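Local structure of guanine nucleotide exchange factor SRM1 (Saccharomyces cerevisiae, 3OF7) at residues A[59-71]-A[80-92]. The protein promotes exchange of GDP for GTP on the Ran-type GTPases Gsp1 and Gsp2, binds chromatin and controls RNA metabolism and nuclear transport. Residues are numbered along the deposited sequence; the frame is centred on the assembly and turned at random. Where two conformers were deposited one is given.
Sequences NPFLPRDEAKIIS and LALDEESNVWSWG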
loop_
_atom_site.group_PDB
_atom_site.type_symbol
_atom_site.label_atom_id
_atom_site.label_comp_id
_atom_site.label_asym_id
_atom_site.label_seq_id
_atom_site.Cartn_x
_atom_site.Cartn_y
_atom_site.Cartn_z
ATOM N N ASN A 59 -7.702 6.027 17.058
ATOM C CA ASN A 59 -7.734 4.650 17.515
ATOM C C ASN A 59 -7.276 4.575 18.973
ATOM O O ASN A 59 -6.098 4.837 19.264
ATOM C CB ASN A 59 -6.876 3.748 16.614
ATOM C CG ASN A 59 -7.125 2.279 16.861
ATOM O OD1 ASN A 59 -7.109 1.822 18.007
ATOM N ND2 ASN A 59 -7.365 1.523 15.785
ATOM N N PRO A 60 -8.206 4.224 19.895
ATOM C CA PRO A 60 -7.866 4.257 21.321
ATOM C C PRO A 60 -7.027 3.064 21.781
ATOM O O PRO A 60 -6.519 3.077 22.900
ATOM C CB PRO A 60 -9.235 4.255 22.009
ATOM C CG PRO A 60 -10.126 3.494 21.072
ATOM C CD PRO A 60 -9.583 3.735 19.665
ATOM N N PHE A 61 -6.878 2.050 20.931
ATOM C CA PHE A 61 -6.068 0.871 21.263
ATOM C C PHE A 61 -4.590 1.057 20.898
ATOM O O PHE A 61 -3.746 0.195 21.185
ATOM C CB PHE A 61 -6.656 -0.379 20.599
ATOM C CG PHE A 61 -8.084 -0.631 20.979
ATOM C CD1 PHE A 61 -8.405 -1.072 22.266
ATOM C CD2 PHE A 61 -9.113 -0.390 20.076
ATOM C CE1 PHE A 61 -9.733 -1.283 22.639
ATOM C CE2 PHE A 61 -10.452 -0.606 20.440
ATOM C CZ PHE A 61 -10.756 -1.056 21.724
ATOM N N LEU A 62 -4.288 2.192 20.271
ATOM C CA LEU A 62 -2.929 2.531 19.862
ATOM C C LEU A 62 -2.529 3.905 20.388
ATOM O O LEU A 62 -2.091 4.761 19.613
ATOM C CB LEU A 62 -2.798 2.482 18.328
ATOM C CG LEU A 62 -3.145 1.134 17.682
ATOM C CD1 LEU A 62 -3.333 1.277 16.165
ATOM C CD2 LEU A 62 -2.089 0.099 18.011
ATOM N N PRO A 63 -2.663 4.126 21.711
ATOM C CA PRO A 63 -2.416 5.490 22.190
ATOM C C PRO A 63 -0.957 5.891 21.995
ATOM O O PRO A 63 -0.053 5.094 22.255
ATOM C CB PRO A 63 -2.797 5.421 23.677
ATOM C CG PRO A 63 -2.597 3.997 24.055
ATOM C CD PRO A 63 -2.887 3.178 22.818
ATOM N N ARG A 64 -0.755 7.112 21.508
ATOM C CA ARG A 64 0.557 7.647 21.157
ATOM C C ARG A 64 1.582 7.595 22.293
ATOM O O ARG A 64 2.780 7.400 22.045
ATOM C CB ARG A 64 0.388 9.096 20.692
ATOM C CG ARG A 64 1.631 9.752 20.122
ATOM C CD ARG A 64 1.399 11.242 19.866
ATOM N NE ARG A 64 1.386 12.006 21.114
ATOM C CZ ARG A 64 0.298 12.481 21.721
ATOM N NH1 ARG A 64 -0.918 12.301 21.209
ATOM N NH2 ARG A 64 0.433 13.154 22.854
ATOM N N ASP A 65 1.106 7.770 23.525
ATOM C CA ASP A 65 1.980 7.856 24.696
ATOM C C ASP A 65 2.366 6.491 25.270
ATOM O O ASP A 65 3.241 6.404 26.130
ATOM C CB ASP A 65 1.355 8.751 25.781
ATOM C CG ASP A 65 0.230 8.062 26.547
ATOM O OD2 ASP A 65 -0.492 7.222 25.967
ATOM N N GLU A 66 1.697 5.435 24.808
ATOM C CA GLU A 66 1.935 4.091 25.319
ATOM C C GLU A 66 2.271 3.081 24.215
ATOM O O GLU A 66 3.327 2.431 24.255
ATOM C CB GLU A 66 0.736 3.609 26.142
ATOM C CG GLU A 66 1.074 2.495 27.125
ATOM N N ALA A 67 1.371 2.933 23.245
ATOM C CA ALA A 67 1.638 2.041 22.111
ATOM C C ALA A 67 2.824 2.560 21.298
ATOM O O ALA A 67 3.669 1.782 20.872
ATOM C CB ALA A 67 0.405 1.882 21.237
ATOM N N LYS A 68 2.891 3.874 21.113
ATOM C CA LYS A 68 4.025 4.534 20.439
ATOM C C LYS A 68 4.293 3.965 19.043
ATOM O O LYS A 68 5.429 3.605 18.688
ATOM C CB LYS A 68 5.298 4.499 21.299
ATOM C CG LYS A 68 5.131 5.145 22.682
ATOM C CD LYS A 68 6.428 5.085 23.484
ATOM C CE LYS A 68 6.298 5.833 24.812
ATOM N NZ LYS A 68 7.490 5.595 25.688
ATOM N N ILE A 69 3.230 3.906 18.252
ATOM C CA ILE A 69 3.317 3.436 16.874
ATOM C C ILE A 69 4.110 4.428 16.016
ATOM O O ILE A 69 3.846 5.635 16.045
ATOM C CB ILE A 69 1.909 3.211 16.281
ATOM C CG1 ILE A 69 1.130 2.168 17.105
ATOM C CG2 ILE A 69 1.995 2.823 14.787
ATOM C CD1 ILE A 69 1.868 0.815 17.312
ATOM N N ILE A 70 5.087 3.908 15.266
ATOM C CA ILE A 70 5.903 4.729 14.366
ATOM C C ILE A 70 5.863 4.283 12.889
ATOM O O ILE A 70 6.475 4.918 12.032
ATOM C CB ILE A 70 7.376 4.815 14.859
ATOM C CG1 ILE A 70 7.913 3.436 15.250
ATOM C CG2 ILE A 70 7.472 5.739 16.072
ATOM C CD1 ILE A 70 8.458 2.608 14.113
ATOM N N SER A 71 5.152 3.192 12.599
ATOM C CA SER A 71 4.969 2.735 11.208
ATOM C C SER A 71 3.737 1.862 11.127
ATOM O O SER A 71 3.339 1.258 12.104
ATOM C CB SER A 71 6.166 1.899 10.730
ATOM O OG SER A 71 6.160 1.773 9.301
ATOM N N LEU A 80 -0.735 -4.146 9.809
ATOM C CA LEU A 80 0.355 -4.365 10.737
ATOM C C LEU A 80 0.866 -3.002 11.161
ATOM O O LEU A 80 0.909 -2.090 10.351
ATOM C CB LEU A 80 1.481 -5.134 10.048
ATOM C CG LEU A 80 1.085 -6.422 9.321
ATOM C CD1 LEU A 80 2.297 -6.957 8.565
ATOM C CD2 LEU A 80 0.519 -7.482 10.289
ATOM N N ALA A 81 1.260 -2.873 12.429
ATOM C CA ALA A 81 1.883 -1.652 12.913
ATOM C C ALA A 81 3.147 -1.957 13.717
ATOM O O ALA A 81 3.310 -3.063 14.253
ATOM C CB ALA A 81 0.887 -0.820 13.739
ATOM N N LEU A 82 4.045 -0.977 13.768
ATOM C CA LEU A 82 5.324 -1.139 14.448
ATOM C C LEU A 82 5.497 -0.051 15.492
ATOM O O LEU A 82 5.229 1.120 15.217
ATOM C CB LEU A 82 6.465 -1.042 13.435
ATOM C CG LEU A 82 7.869 -1.438 13.899
ATOM C CD1 LEU A 82 7.922 -2.923 14.165
ATOM C CD2 LEU A 82 8.865 -1.044 12.832
ATOM N N ASP A 83 5.957 -0.433 16.679
ATOM C CA ASP A 83 6.198 0.546 17.725
ATOM C C ASP A 83 7.687 0.849 17.925
ATOM O O ASP A 83 8.550 0.296 17.230
ATOM C CB ASP A 83 5.491 0.156 19.041
ATOM C CG ASP A 83 6.039 -1.121 19.675
ATOM O OD1 ASP A 83 7.239 -1.440 19.499
ATOM O OD2 ASP A 83 5.253 -1.791 20.385
ATOM N N GLU A 84 7.980 1.741 18.867
ATOM C CA GLU A 84 9.358 2.152 19.129
ATOM C C GLU A 84 10.298 1.010 19.523
ATOM O O GLU A 84 11.498 1.070 19.223
ATOM C CB GLU A 84 9.394 3.252 20.187
ATOM C CG GLU A 84 8.988 4.612 19.644
ATOM C CD GLU A 84 8.918 5.670 20.730
ATOM O OE1 GLU A 84 9.313 5.387 21.889
ATOM O OE2 GLU A 84 8.460 6.781 20.415
ATOM N N GLU A 85 9.759 -0.012 20.193
ATOM C CA GLU A 85 10.617 -1.131 20.579
ATOM C C GLU A 85 10.562 -2.267 19.559
ATOM O O GLU A 85 11.007 -3.394 19.817
ATOM C CB GLU A 85 10.342 -1.586 22.013
ATOM C CG GLU A 85 10.775 -0.546 23.043
ATOM C CD GLU A 85 12.082 0.149 22.670
ATOM O OE1 GLU A 85 12.103 1.400 22.609
ATOM O OE2 GLU A 85 13.092 -0.548 22.437
ATOM N N SER A 86 10.078 -1.930 18.365
ATOM C CA SER A 86 10.002 -2.852 17.231
ATOM C C SER A 86 9.081 -4.072 17.457
ATOM O O SER A 86 9.273 -5.130 16.845
ATOM C CB SER A 86 11.411 -3.274 16.784
ATOM O OG SER A 86 11.375 -3.932 15.532
ATOM N N ASN A 87 8.078 -3.926 18.319
ATOM C CA ASN A 87 7.007 -4.926 18.391
ATOM C C ASN A 87 6.070 -4.732 17.210
ATOM O O ASN A 87 5.813 -3.599 16.800
ATOM C CB ASN A 87 6.198 -4.813 19.680
ATOM C CG ASN A 87 6.983 -5.230 20.910
ATOM O OD1 ASN A 87 7.414 -6.383 21.045
ATOM N ND2 ASN A 87 7.157 -4.290 21.823
ATOM N N VAL A 88 5.567 -5.844 16.681
ATOM C CA VAL A 88 4.596 -5.823 15.593
ATOM C C VAL A 88 3.176 -6.015 16.123
ATOM O O VAL A 88 2.875 -7.013 16.799
ATOM C CB VAL A 88 4.927 -6.888 14.510
ATOM C CG1 VAL A 88 3.930 -6.828 13.353
ATOM C CG2 VAL A 88 6.356 -6.705 13.990
ATOM N N TRP A 89 2.318 -5.043 15.828
ATOM C CA TRP A 89 0.909 -5.091 16.174
ATOM C C TRP A 89 0.130 -5.481 14.919
ATOM O O TRP A 89 0.544 -5.162 13.801
ATOM C CB TRP A 89 0.423 -3.716 16.616
ATOM C CG TRP A 89 1.064 -3.147 17.856
ATOM C CD1 TRP A 89 2.382 -2.815 18.036
ATOM C CD2 TRP A 89 0.395 -2.812 19.073
ATOM N NE1 TRP A 89 2.573 -2.303 19.306
ATOM C CE2 TRP A 89 1.368 -2.287 19.958
ATOM C CE3 TRP A 89 -0.933 -2.916 19.510
ATOM C CZ2 TRP A 89 1.051 -1.869 21.260
ATOM C CZ3 TRP A 89 -1.248 -2.486 20.796
ATOM C CH2 TRP A 89 -0.260 -1.975 21.656
ATOM N N SER A 90 -1.015 -6.131 15.112
ATOM C CA SER A 90 -1.862 -6.528 13.987
ATOM C C SER A 90 -3.335 -6.490 14.364
ATOM O O SER A 90 -3.702 -6.660 15.538
ATOM C CB SER A 90 -1.494 -7.942 13.521
ATOM O OG SER A 90 -1.812 -8.898 14.520
ATOM N N TRP A 91 -4.172 -6.247 13.363
ATOM C CA TRP A 91 -5.619 -6.371 13.506
ATOM C C TRP A 91 -6.237 -6.557 12.133
ATOM O O TRP A 91 -5.625 -6.213 11.119
ATOM C CB TRP A 91 -6.224 -5.157 14.224
ATOM C CG TRP A 91 -6.172 -3.867 13.449
ATOM C CD1 TRP A 91 -7.129 -3.386 12.609
ATOM C CD2 TRP A 91 -5.124 -2.885 13.469
ATOM N NE1 TRP A 91 -6.744 -2.175 12.096
ATOM C CE2 TRP A 91 -5.516 -1.843 12.604
ATOM C CE3 TRP A 91 -3.885 -2.795 14.119
ATOM C CZ2 TRP A 91 -4.721 -0.711 12.378
ATOM C CZ3 TRP A 91 -3.093 -1.669 13.891
ATOM C CH2 TRP A 91 -3.513 -0.651 13.024
ATOM N N GLY A 92 -7.445 -7.108 12.110
ATOM C CA GLY A 92 -8.136 -7.416 10.868
ATOM C C GLY A 92 -8.504 -8.882 10.796
ATOM O O GLY A 92 -8.638 -9.557 11.827
HETATM O O HOH W 1 4.441 -0.267 22.476
#
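The indole of Trp-89 lies against Leu-62, Ala-67 and Ile-69, a worked example of how an aromatic ring, here on strand 88-92, packs a blade against the loop leading into its edge strand 69-74. With CG turned beside the backbone N (chi1 -63°), the ring leaves its CB for the 59-71 segment. CG and CD1 run under the delta methyl of Ile-69, whose CD1 stands 3.8 Å from the centroid of the five-membered ring of Trp-89, a CH-pi contact over the face. Trp-89 NE1 gives a straight 2.9 Å bond in the ring plane to Asp-83 OD2, reaching it from above the carboxylate plane; a water donates to both that oxygen and Ala-67 O. Along the six-membered ring, Trp-89 CE3 meets Leu-62 CD2 at 3.6 Å, CZ2 and CH2 lie against Ala-67 CB, and CZ3 faces Phe-61 O. The other branch of Leu-62, CD1, rests on Trp-91 CH2. A leucine in place of Trp-89 would probably open a gap beside Ala-67, strip the methyls of Leu-62 and Ile-69 of their aromatic partner and leave Asp-83 OD2 without its indole donor.

Beside this packing, Leu-82 O takes a straight 2.8 Å bond from Ile-70 N and a weak one from Ser-71 N, while Leu-82 N returns a bond to Ser-71 O: a classic beta bulge. Strands 69-74 and 78-83 form a hairpin, continued by 88-92 and 134-135 in a four-stranded antiparallel propeller blade; strand 30-34 of the preceding blade packs on Leu-62 and Ile-69, and strand 150-155 of the next on Leu-82.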